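Local coordinates for activating signal cointegrator 1 complex subunit 2 (Homo sapiens, PDB 6YXQ), which recruits ASCC3 and ALKBH3 to DNA damage sites by binding K63-linked polyubiquitin chains, and takes part in the rescue of stalled ribosomes, at residues B[65-70]-B[121-126]; B[252-257]-B[316-321]; B[286-291]-B[364-369]. One frame throughout, in Å; residues are numbered along the deposited sequence.

Overall arrangement
The chain is the largely helical N-terminal part of ASCC2, bound to ASCC3. Contact 1 comes first along the chain and joins helices 53-75 and 114-135. Contact 2 follows, between helices 243-266 and 306-340. Contact 3 joins helices 279-300 and 365-374. Its segments alternate with those of contact 2 along the chain. The two touch, with Arg320 of contact 2 probably hydrogen-bonded to Tyr287 of contact 3, and their centres are about 14 Å apart. Contact 1 lies apart: its centre is about 30 Å from that of contact 2 and 43 Å from that of contact 3. Contacts 1 and 2 have ASCC3 residues beside them. Contact 3 does not, and packs helices within ASCC2 alone.

Contact 1: B[65-70]-B[121-126]; sequences FVANDL and KRLHRS
Leu123 of helix 114-135 packs against Val66 and Ala67 of helix 53-75. Its CD2 branch does the work. It meets Val66 CG1 at 3.7 Å and Ala67 CB at 3.8 Å, and comes within 4.2 Å of Leu70 CD1. The Leu123 and Val66 side chains cross at about a right angle. Val66 offers CG1 because this branch is anti to its backbone N (chi1 173°). One turn further on, Ser126 OG lies against the aliphatic side chain of Leu70, from CB to CD1. These residues are buried and form the close-packed part of the contact. The two short segments run in roughly the same direction; their axes come within 9.8 Å, at 38°.

The other side is exposed and polar. Arg122 bends at chi2 and chi3 and lays one face of its guanidinium over Ala67 CB, 3.3 Å from NH1. Asn68 OD1 sits near the guanidinium plane at the edge, 3.6 Å from NH1, but does not bond to it. The firm partner of Arg122 is Asp71, which forms a salt bridge with NH2.

The seam is closed by other parts of the fold. Helix 89-101 adds Cys94 against Val66 and Tyr98 against Leu123. The loop residues Val42 and Tyr44 also cover the apolar side. On the outer faces, Asp69 forms a salt bridge with Lys36 of the ASCC3 chain, and Arg125 hydrogen-bonds to Lys169 O of that chain.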
loop_
_atom_site.group_PDB
_atom_site.type_symbol
_atom_site.label_atom_id
_atom_site.label_comp_id
_atom_site.label_asym_id
_atom_site.label_seq_id
_atom_site.Cartn_x
_atom_site.Cartn_y
_atom_site.Cartn_z
ATOM N N PHE B 65 -8.590 2.413 14.385
ATOM C CA PHE B 65 -7.502 3.195 14.969
ATOM C C PHE B 65 -6.586 3.758 13.880
ATOM O O PHE B 65 -6.323 4.974 13.827
ATOM C CB PHE B 65 -6.709 2.340 15.943
ATOM C CG PHE B 65 -7.404 2.112 17.246
ATOM C CD1 PHE B 65 -7.938 3.175 17.948
ATOM C CD2 PHE B 65 -7.529 0.836 17.770
ATOM C CE1 PHE B 65 -8.574 2.974 19.154
ATOM C CE2 PHE B 65 -8.166 0.628 18.979
ATOM C CZ PHE B 65 -8.690 1.699 19.672
ATOM N N VAL B 66 -6.116 2.881 12.983
ATOM C CA VAL B 66 -5.173 3.314 11.947
ATOM C C VAL B 66 -5.796 4.392 11.058
ATOM O O VAL B 66 -5.172 5.424 10.772
ATOM C CB VAL B 66 -4.687 2.115 11.114
ATOM C CG1 VAL B 66 -3.840 2.599 9.941
ATOM C CG2 VAL B 66 -3.886 1.158 11.979
ATOM N N ALA B 67 -7.033 4.167 10.606
ATOM C CA ALA B 67 -7.638 5.073 9.637
ATOM C C ALA B 67 -7.940 6.432 10.253
ATOM O O ALA B 67 -7.772 7.465 9.596
ATOM C CB ALA B 67 -8.906 4.459 9.058
ATOM N N ASN B 68 -8.399 6.458 11.508
ATOM C CA ASN B 68 -8.643 7.741 12.156
ATOM C C ASN B 68 -7.342 8.514 12.328
ATOM O O ASN B 68 -7.281 9.724 12.048
ATOM C CB ASN B 68 -9.338 7.525 13.502
ATOM C CG ASN B 68 -10.800 7.106 13.351
ATOM O OD1 ASN B 68 -11.408 7.286 12.293
ATOM N ND2 ASN B 68 -11.367 6.542 14.413
ATOM N N ASP B 69 -6.282 7.824 12.766
ATOM C CA ASP B 69 -4.995 8.495 12.894
ATOM C C ASP B 69 -4.522 9.048 11.552
ATOM O O ASP B 69 -3.990 10.161 11.483
ATOM C CB ASP B 69 -3.964 7.538 13.483
ATOM C CG ASP B 69 -4.312 7.101 14.893
ATOM O OD1 ASP B 69 -4.964 7.877 15.625
ATOM O OD2 ASP B 69 -3.922 5.980 15.272
ATOM N N LEU B 70 -4.732 8.300 10.469
ATOM C CA LEU B 70 -4.247 8.759 9.170
ATOM C C LEU B 70 -5.084 9.917 8.638
ATOM O O LEU B 70 -4.553 10.834 8.000
ATOM C CB LEU B 70 -4.232 7.598 8.178
ATOM C CG LEU B 70 -3.085 6.587 8.253
ATOM C CD1 LEU B 70 -3.379 5.367 7.402
ATOM C CD2 LEU B 70 -1.787 7.227 7.814
ATOM N N LYS B 121 -10.864 0.230 1.608
ATOM C CA LYS B 121 -10.772 1.321 0.637
ATOM C C LYS B 121 -10.304 2.615 1.298
ATOM O O LYS B 121 -9.453 3.341 0.754
ATOM C CB LYS B 121 -12.129 1.527 -0.039
ATOM C CG LYS B 121 -12.286 0.787 -1.356
ATOM C CD LYS B 121 -13.739 0.725 -1.795
ATOM C CE LYS B 121 -14.041 1.793 -2.844
ATOM N NZ LYS B 121 -14.211 3.148 -2.236
ATOM N N ARG B 122 -10.886 2.937 2.457
ATOM C CA ARG B 122 -10.449 4.108 3.212
ATOM C C ARG B 122 -8.944 4.064 3.453
ATOM O O ARG B 122 -8.223 5.035 3.180
ATOM C CB ARG B 122 -11.204 4.188 4.544
ATOM C CG ARG B 122 -12.455 5.058 4.522
ATOM C CD ARG B 122 -12.466 6.071 5.670
ATOM N NE ARG B 122 -12.468 5.435 6.988
ATOM C CZ ARG B 122 -12.073 6.037 8.106
ATOM N NH1 ARG B 122 -12.106 5.390 9.261
ATOM N NH2 ARG B 122 -11.642 7.291 8.072
ATOM N N LEU B 123 -8.459 2.924 3.957
ATOM C CA LEU B 123 -7.038 2.784 4.266
ATOM C C LEU B 123 -6.180 2.923 3.018
ATOM O O LEU B 123 -5.136 3.584 3.045
ATOM C CB LEU B 123 -6.782 1.439 4.940
ATOM C CG LEU B 123 -7.120 1.392 6.428
ATOM C CD1 LEU B 123 -6.956 -0.017 6.967
ATOM C CD2 LEU B 123 -6.266 2.381 7.221
ATOM N N HIS B 124 -6.605 2.297 1.918
ATOM C CA HIS B 124 -5.871 2.371 0.659
ATOM C C HIS B 124 -5.673 3.821 0.224
ATOM O O HIS B 124 -4.537 4.273 -0.011
ATOM C CB HIS B 124 -6.637 1.567 -0.395
ATOM C CG HIS B 124 -5.893 1.348 -1.677
ATOM N ND1 HIS B 124 -6.120 2.108 -2.805
ATOM C CD2 HIS B 124 -4.961 0.430 -2.027
ATOM C CE1 HIS B 124 -5.348 1.681 -3.786
ATOM N NE2 HIS B 124 -4.636 0.661 -3.342
ATOM N N ARG B 125 -6.769 4.576 0.143
ATOM C CA ARG B 125 -6.677 5.966 -0.298
ATOM C C ARG B 125 -5.811 6.786 0.650
ATOM O O ARG B 125 -4.957 7.573 0.216
ATOM C CB ARG B 125 -8.074 6.577 -0.410
ATOM C CG ARG B 125 -8.076 7.989 -0.958
ATOM C CD ARG B 125 -9.468 8.448 -1.371
ATOM N NE ARG B 125 -9.397 9.699 -2.122
ATOM C CZ ARG B 125 -9.752 10.885 -1.641
ATOM N NH1 ARG B 125 -10.226 10.989 -0.407
ATOM N NH2 ARG B 125 -9.639 11.968 -2.399
ATOM N N SER B 126 -6.012 6.611 1.955
ATOM C CA SER B 126 -5.297 7.452 2.905
ATOM C C SER B 126 -3.800 7.179 2.867
ATOM O O SER B 126 -2.991 8.115 2.932
ATOM C CB SER B 126 -5.849 7.237 4.310
ATOM O OG SER B 126 -4.898 7.655 5.263
#

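Contact 2: B[252-257]-B[316-321]; sequences YLCDTC and LSHSRK
His318 and Cys254 both carry their side chains anti to the backbone N (chi1 171° and 178°), and this brings the imidazole and the thiol together. Cys254 SG lies 3.6 Å from His318 CD2. The sulfur approaches the ring obliquely, 4.5 Å from the centroid of the His318 ring. Ser319 is turned the other way: its OG is anti to the carbonyl carbon and lies beside the backbone N. From there OG bonds back to Arg315 O, one turn earlier in its own helix. The same OG rests on the backbone of Cys254, 3.4 Å from Cys254 CA. Ser319 is buried, and its OG finds an acceptor within its own helix.

Ser319 points toward the other helix and is a small residue at the closest point. Its CA is 5.1 Å from Cys254 CA. Ser319 CB faces both Leu253 CG, at 4.1 Å, and Cys257 SG, at 4.0 Å. Leu253 CD2 also reaches Leu316 CD1 at 4.3 Å. The short side chains let the axes of the two short segments come within 8.8 Å, at an angle of 32° between their directions.

The His318 ring is held at both nitrogens. NE2 bonds to Thr258 OG1, and Thr258 OG1 is also bonded to Cys254 O. ND1 bonds to the backbone N of Asp181 of the ASCC3 chain, so ND1 is the acceptor. This is consistent with a neutral ring that carries its proton on NE2.

The contact joins helices 243-266 and 306-340. Phe286 and Met294 of helix 279-300 and Ile212 of helix 193-216 pack on Leu253. On another side, Leu180 of the ASCC3 chain packs on Cys254.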
loop_
_atom_site.group_PDB
_atom_site.type_symbol
_atom_site.label_atom_id
_atom_site.label_comp_id
_atom_site.label_asym_id
_atom_site.label_seq_id
_atom_site.Cartn_x
_atom_site.Cartn_y
_atom_site.Cartn_z
ATOM N N TYR B 252 4.582 -17.417 -4.332
ATOM C CA TYR B 252 5.776 -16.605 -4.139
ATOM C C TYR B 252 6.315 -16.097 -5.470
ATOM O O TYR B 252 6.650 -14.915 -5.610
ATOM C CB TYR B 252 6.823 -17.443 -3.406
ATOM C CG TYR B 252 8.024 -16.695 -2.880
ATOM C CD1 TYR B 252 7.917 -15.399 -2.391
ATOM C CD2 TYR B 252 9.266 -17.302 -2.852
ATOM C CE1 TYR B 252 9.024 -14.726 -1.903
ATOM C CE2 TYR B 252 10.370 -16.641 -2.366
ATOM C CZ TYR B 252 10.247 -15.357 -1.894
ATOM O OH TYR B 252 11.361 -14.718 -1.415
ATOM N N LEU B 253 6.400 -16.982 -6.465
ATOM C CA LEU B 253 6.914 -16.584 -7.770
ATOM C C LEU B 253 6.025 -15.528 -8.415
ATOM O O LEU B 253 6.525 -14.539 -8.965
ATOM C CB LEU B 253 7.041 -17.809 -8.675
ATOM C CG LEU B 253 7.419 -17.534 -10.132
ATOM C CD1 LEU B 253 8.842 -16.994 -10.261
ATOM C CD2 LEU B 253 7.246 -18.798 -10.950
ATOM N N CYS B 254 4.703 -15.725 -8.356
ATOM C CA CYS B 254 3.754 -14.771 -8.926
ATOM C C CYS B 254 3.859 -13.410 -8.247
ATOM O O CYS B 254 3.895 -12.370 -8.920
ATOM C CB CYS B 254 2.331 -15.318 -8.805
ATOM S SG CYS B 254 1.063 -14.198 -9.430
ATOM N N ASP B 255 3.889 -13.399 -6.908
ATOM C CA ASP B 255 4.049 -12.136 -6.194
ATOM C C ASP B 255 5.345 -11.452 -6.594
ATOM O O ASP B 255 5.365 -10.239 -6.835
ATOM C CB ASP B 255 4.014 -12.359 -4.681
ATOM C CG ASP B 255 4.277 -11.072 -3.884
ATOM O OD1 ASP B 255 3.297 -10.420 -3.472
ATOM O OD2 ASP B 255 5.447 -10.726 -3.645
ATOM N N THR B 256 6.430 -12.228 -6.697
ATOM C CA THR B 256 7.744 -11.663 -6.983
ATOM C C THR B 256 7.788 -11.038 -8.373
ATOM O O THR B 256 8.265 -9.906 -8.546
ATOM C CB THR B 256 8.808 -12.752 -6.847
ATOM O OG1 THR B 256 8.691 -13.380 -5.564
ATOM C CG2 THR B 256 10.193 -12.164 -7.002
ATOM N N CYS B 257 7.293 -11.768 -9.380
ATOM C CA CYS B 257 7.300 -11.253 -10.748
ATOM C C CYS B 257 6.381 -10.056 -10.902
ATOM O O CYS B 257 6.747 -9.074 -11.559
ATOM C CB CYS B 257 6.903 -12.337 -11.749
ATOM S SG CYS B 257 7.930 -13.812 -11.759
ATOM N N LEU B 316 0.947 -19.204 -12.871
ATOM C CA LEU B 316 2.184 -19.523 -13.577
ATOM C C LEU B 316 2.257 -18.805 -14.918
ATOM O O LEU B 316 3.303 -18.250 -15.276
ATOM C CB LEU B 316 2.300 -21.034 -13.774
ATOM C CG LEU B 316 3.594 -21.517 -14.428
ATOM C CD1 LEU B 316 4.796 -21.047 -13.620
ATOM C CD2 LEU B 316 3.602 -23.036 -14.603
ATOM N N SER B 317 1.157 -18.805 -15.677
ATOM C CA SER B 317 1.157 -18.100 -16.956
ATOM C C SER B 317 1.321 -16.597 -16.757
ATOM O O SER B 317 2.060 -15.937 -17.503
ATOM C CB SER B 317 -0.122 -18.417 -17.723
ATOM O OG SER B 317 -0.433 -19.792 -17.607
ATOM N N HIS B 318 0.652 -16.043 -15.743
ATOM C CA HIS B 318 0.853 -14.644 -15.392
ATOM C C HIS B 318 2.318 -14.360 -15.071
ATOM O O HIS B 318 2.872 -13.340 -15.505
ATOM C CB HIS B 318 -0.058 -14.288 -14.218
ATOM C CG HIS B 318 0.198 -12.940 -13.627
ATOM N ND1 HIS B 318 -0.431 -11.798 -14.072
ATOM C CD2 HIS B 318 1.000 -12.554 -12.605
ATOM C CE1 HIS B 318 -0.019 -10.765 -13.360
ATOM N NE2 HIS B 318 0.851 -11.197 -12.463
ATOM N N SER B 319 2.971 -15.262 -14.334
ATOM C CA SER B 319 4.363 -15.036 -13.954
ATOM C C SER B 319 5.275 -15.079 -15.169
ATOM O O SER B 319 6.218 -14.287 -15.271
ATOM C CB SER B 319 4.817 -16.065 -12.915
ATOM O OG SER B 319 3.797 -16.339 -11.976
ATOM N N ARG B 320 5.011 -15.996 -16.098
ATOM C CA ARG B 320 5.834 -16.060 -17.301
ATOM C C ARG B 320 5.685 -14.789 -18.125
ATOM O O ARG B 320 6.682 -14.206 -18.586
ATOM C CB ARG B 320 5.458 -17.295 -18.114
ATOM C CG ARG B 320 5.513 -18.552 -17.286
ATOM C CD ARG B 320 4.947 -19.744 -18.003
ATOM N NE ARG B 320 5.068 -19.630 -19.448
ATOM C CZ ARG B 320 4.045 -19.735 -20.287
ATOM N NH1 ARG B 320 2.828 -19.960 -19.815
ATOM N NH2 ARG B 320 4.236 -19.622 -21.594
ATOM N N LYS B 321 4.442 -14.323 -18.291
ATOM C CA LYS B 321 4.209 -13.084 -19.027
ATOM C C LYS B 321 4.937 -11.909 -18.375
ATOM O O LYS B 321 5.606 -11.122 -19.056
ATOM C CB LYS B 321 2.710 -12.813 -19.124
ATOM C CG LYS B 321 2.362 -11.612 -19.975
ATOM C CD LYS B 321 0.857 -11.375 -20.000
ATOM C CE LYS B 321 0.485 -10.136 -20.809
ATOM N NZ LYS B 321 -0.959 -9.772 -20.647
#

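Contact 3: B[286-291]-B[364-369]; sequences FYEAAI and EKRFLR
Glu288 of helix 279-300 reaches across to the N-terminal turn of helix 365-374. Its OE2 accepts from Phe367 N. Phe367 N is 3.3 Å from OE2, with an N-H...O angle of 150°, and comes from above the carboxylate plane. Arg366 N also points to OE2, but the modelled separation is too short to be reliable, so the details of that bond are doubtful. Lys365 N is also near, but its angle is too poor for a bond. Glu364 is at the N-cap position, yet it is Glu288, from another helix, whose carboxylate meets amides of the first turn. The N-terminal end of the helix would probably stabilise the negative charge. That may offset the nearby Glu364, whose OE1 is 4.5 Å from Glu288 OE1.

A bend at chi2 turns the Arg366 guanidinium toward Asp370 and Glu295, away from Glu288. NE pairs with Asp370 and NH2 with Glu295. Ile291 CG2 lies over one guanidinium face, 3.8 Å from Arg366 NH2. Tyr287 OH is served twice, by Arg320 NE as donor and Asp370 OD2 as acceptor. Asp370 thus ties Arg366 and Tyr287 together.

Beside these bonds, the edge of Phe367 is directed at the face of Tyr287 in an offset edge-to-face pair. The ring centroids of Tyr287 and Phe367 are 5.6 Å apart, with planes at 66°.

The two segments cross at 106°. Helix 306-340 adds Met324 against Tyr287 and Phe327 edge-to-face with Phe367. Helix 394-408 packs on Leu368, and helix 193-216 on Phe286.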
loop_
_atom_site.group_PDB
_atom_site.type_symbol
_atom_site.label_atom_id
_atom_site.label_comp_id
_atom_site.label_asym_id
_atom_site.label_seq_id
_atom_site.Cartn_x
_atom_site.Cartn_y
_atom_site.Cartn_z
ATOM N N PHE B 286 16.424 -18.869 -15.613
ATOM C CA PHE B 286 15.427 -19.287 -14.638
ATOM C C PHE B 286 14.161 -19.755 -15.331
ATOM O O PHE B 286 13.563 -20.755 -14.928
ATOM C CB PHE B 286 15.098 -18.149 -13.676
ATOM C CG PHE B 286 13.908 -18.432 -12.803
ATOM C CD1 PHE B 286 14.051 -19.160 -11.633
ATOM C CD2 PHE B 286 12.645 -17.987 -13.158
ATOM C CE1 PHE B 286 12.961 -19.433 -10.831
ATOM C CE2 PHE B 286 11.546 -18.260 -12.359
ATOM C CZ PHE B 286 11.704 -18.983 -11.196
ATOM N N TYR B 287 13.716 -19.014 -16.349
ATOM C CA TYR B 287 12.565 -19.425 -17.143
ATOM C C TYR B 287 12.777 -20.824 -17.700
ATOM O O TYR B 287 11.946 -21.719 -17.502
ATOM C CB TYR B 287 12.337 -18.409 -18.267
ATOM C CG TYR B 287 10.964 -18.456 -18.897
ATOM C CD1 TYR B 287 10.694 -19.318 -19.948
ATOM C CD2 TYR B 287 9.943 -17.635 -18.447
ATOM C CE1 TYR B 287 9.448 -19.373 -20.526
ATOM C CE2 TYR B 287 8.689 -17.682 -19.019
ATOM C CZ TYR B 287 8.446 -18.556 -20.062
ATOM O OH TYR B 287 7.199 -18.614 -20.654
ATOM N N GLU B 288 13.919 -21.040 -18.350
ATOM C CA GLU B 288 14.214 -22.350 -18.924
ATOM C C GLU B 288 14.185 -23.456 -17.874
ATOM O O GLU B 288 13.648 -24.540 -18.120
ATOM C CB GLU B 288 15.573 -22.321 -19.612
ATOM C CG GLU B 288 15.482 -22.000 -21.068
ATOM C CD GLU B 288 15.060 -23.180 -21.900
ATOM O OE1 GLU B 288 15.117 -24.316 -21.389
ATOM O OE2 GLU B 288 14.684 -22.972 -23.070
ATOM N N ALA B 289 14.776 -23.213 -16.706
ATOM C CA ALA B 289 14.855 -24.269 -15.701
ATOM C C ALA B 289 13.489 -24.538 -15.087
ATOM O O ALA B 289 13.032 -25.686 -15.021
ATOM C CB ALA B 289 15.863 -23.890 -14.618
ATOM N N ALA B 290 12.812 -23.478 -14.666
ATOM C CA ALA B 290 11.642 -23.590 -13.817
ATOM C C ALA B 290 10.387 -23.905 -14.620
ATOM O O ALA B 290 9.649 -24.838 -14.279
ATOM C CB ALA B 290 11.486 -22.287 -13.035
ATOM N N ILE B 291 10.148 -23.162 -15.712
ATOM C CA ILE B 291 8.832 -23.163 -16.360
ATOM C C ILE B 291 8.422 -24.552 -16.875
ATOM O O ILE B 291 7.301 -24.981 -16.591
ATOM C CB ILE B 291 8.773 -22.096 -17.442
ATOM C CG1 ILE B 291 8.907 -20.690 -16.838
ATOM C CG2 ILE B 291 7.512 -22.242 -18.285
ATOM C CD1 ILE B 291 8.126 -20.478 -15.546
ATOM N N GLU B 364 18.716 -21.062 -24.705
ATOM C CA GLU B 364 17.490 -21.125 -23.907
ATOM C C GLU B 364 16.264 -21.156 -24.821
ATOM O O GLU B 364 15.466 -20.217 -24.883
ATOM C CB GLU B 364 17.431 -19.948 -22.944
ATOM C CG GLU B 364 18.769 -19.558 -22.353
ATOM C CD GLU B 364 19.351 -20.631 -21.462
ATOM O OE1 GLU B 364 18.596 -21.519 -21.021
ATOM O OE2 GLU B 364 20.571 -20.590 -21.204
ATOM N N LYS B 365 16.100 -22.296 -25.503
ATOM C CA LYS B 365 15.184 -22.355 -26.642
ATOM C C LYS B 365 13.728 -22.168 -26.223
ATOM O O LYS B 365 12.961 -21.500 -26.926
ATOM C CB LYS B 365 15.365 -23.673 -27.392
ATOM C CG LYS B 365 16.740 -23.853 -28.025
ATOM C CD LYS B 365 16.959 -25.299 -28.476
ATOM C CE LYS B 365 16.111 -25.651 -29.702
ATOM N NZ LYS B 365 16.339 -27.047 -30.171
ATOM N N ARG B 366 13.327 -22.738 -25.086
ATOM C CA ARG B 366 11.945 -22.578 -24.637
ATOM C C ARG B 366 11.655 -21.129 -24.266
ATOM O O ARG B 366 10.616 -20.573 -24.639
ATOM C CB ARG B 366 11.660 -23.499 -23.451
ATOM C CG ARG B 366 10.378 -23.163 -22.696
ATOM C CD ARG B 366 9.160 -23.239 -23.598
ATOM N NE ARG B 366 7.964 -22.747 -22.928
ATOM C CZ ARG B 366 7.085 -23.531 -22.313
ATOM N NH1 ARG B 366 7.273 -24.846 -22.292
ATOM N NH2 ARG B 366 6.019 -23.003 -21.721
ATOM N N PHE B 367 12.558 -20.502 -23.516
ATOM C CA PHE B 367 12.385 -19.087 -23.227
ATOM C C PHE B 367 12.432 -18.262 -24.503
ATOM O O PHE B 367 11.666 -17.308 -24.660
ATOM C CB PHE B 367 13.453 -18.604 -22.256
ATOM C CG PHE B 367 13.598 -17.115 -22.231
ATOM C CD1 PHE B 367 12.708 -16.336 -21.517
ATOM C CD2 PHE B 367 14.609 -16.491 -22.943
ATOM C CE1 PHE B 367 12.829 -14.962 -21.498
ATOM C CE2 PHE B 367 14.734 -15.117 -22.929
ATOM C CZ PHE B 367 13.843 -14.353 -22.205
ATOM N N LEU B 368 13.340 -18.601 -25.423
ATOM C CA LEU B 368 13.445 -17.836 -26.657
ATOM C C LEU B 368 12.144 -17.893 -27.441
ATOM O O LEU B 368 11.658 -16.872 -27.935
ATOM C CB LEU B 368 14.602 -18.353 -27.508
ATOM C CG LEU B 368 15.717 -17.346 -27.799
ATOM C CD1 LEU B 368 16.691 -17.936 -28.802
ATOM C CD2 LEU B 368 15.157 -16.020 -28.295
ATOM N N ARG B 369 11.562 -19.086 -27.552
ATOM C CA ARG B 369 10.340 -19.264 -28.328
ATOM C C ARG B 369 9.208 -18.405 -27.775
ATOM O O ARG B 369 8.584 -17.630 -28.509
ATOM C CB ARG B 369 9.972 -20.749 -28.331
ATOM C CG ARG B 369 8.631 -21.108 -28.929
ATOM C CD ARG B 369 8.154 -22.462 -28.395
ATOM N NE ARG B 369 9.254 -23.349 -28.015
ATOM C CZ ARG B 369 9.121 -24.402 -27.214
ATOM N NH1 ARG B 369 7.932 -24.700 -26.702
ATOM N NH2 ARG B 369 10.176 -25.153 -26.921
#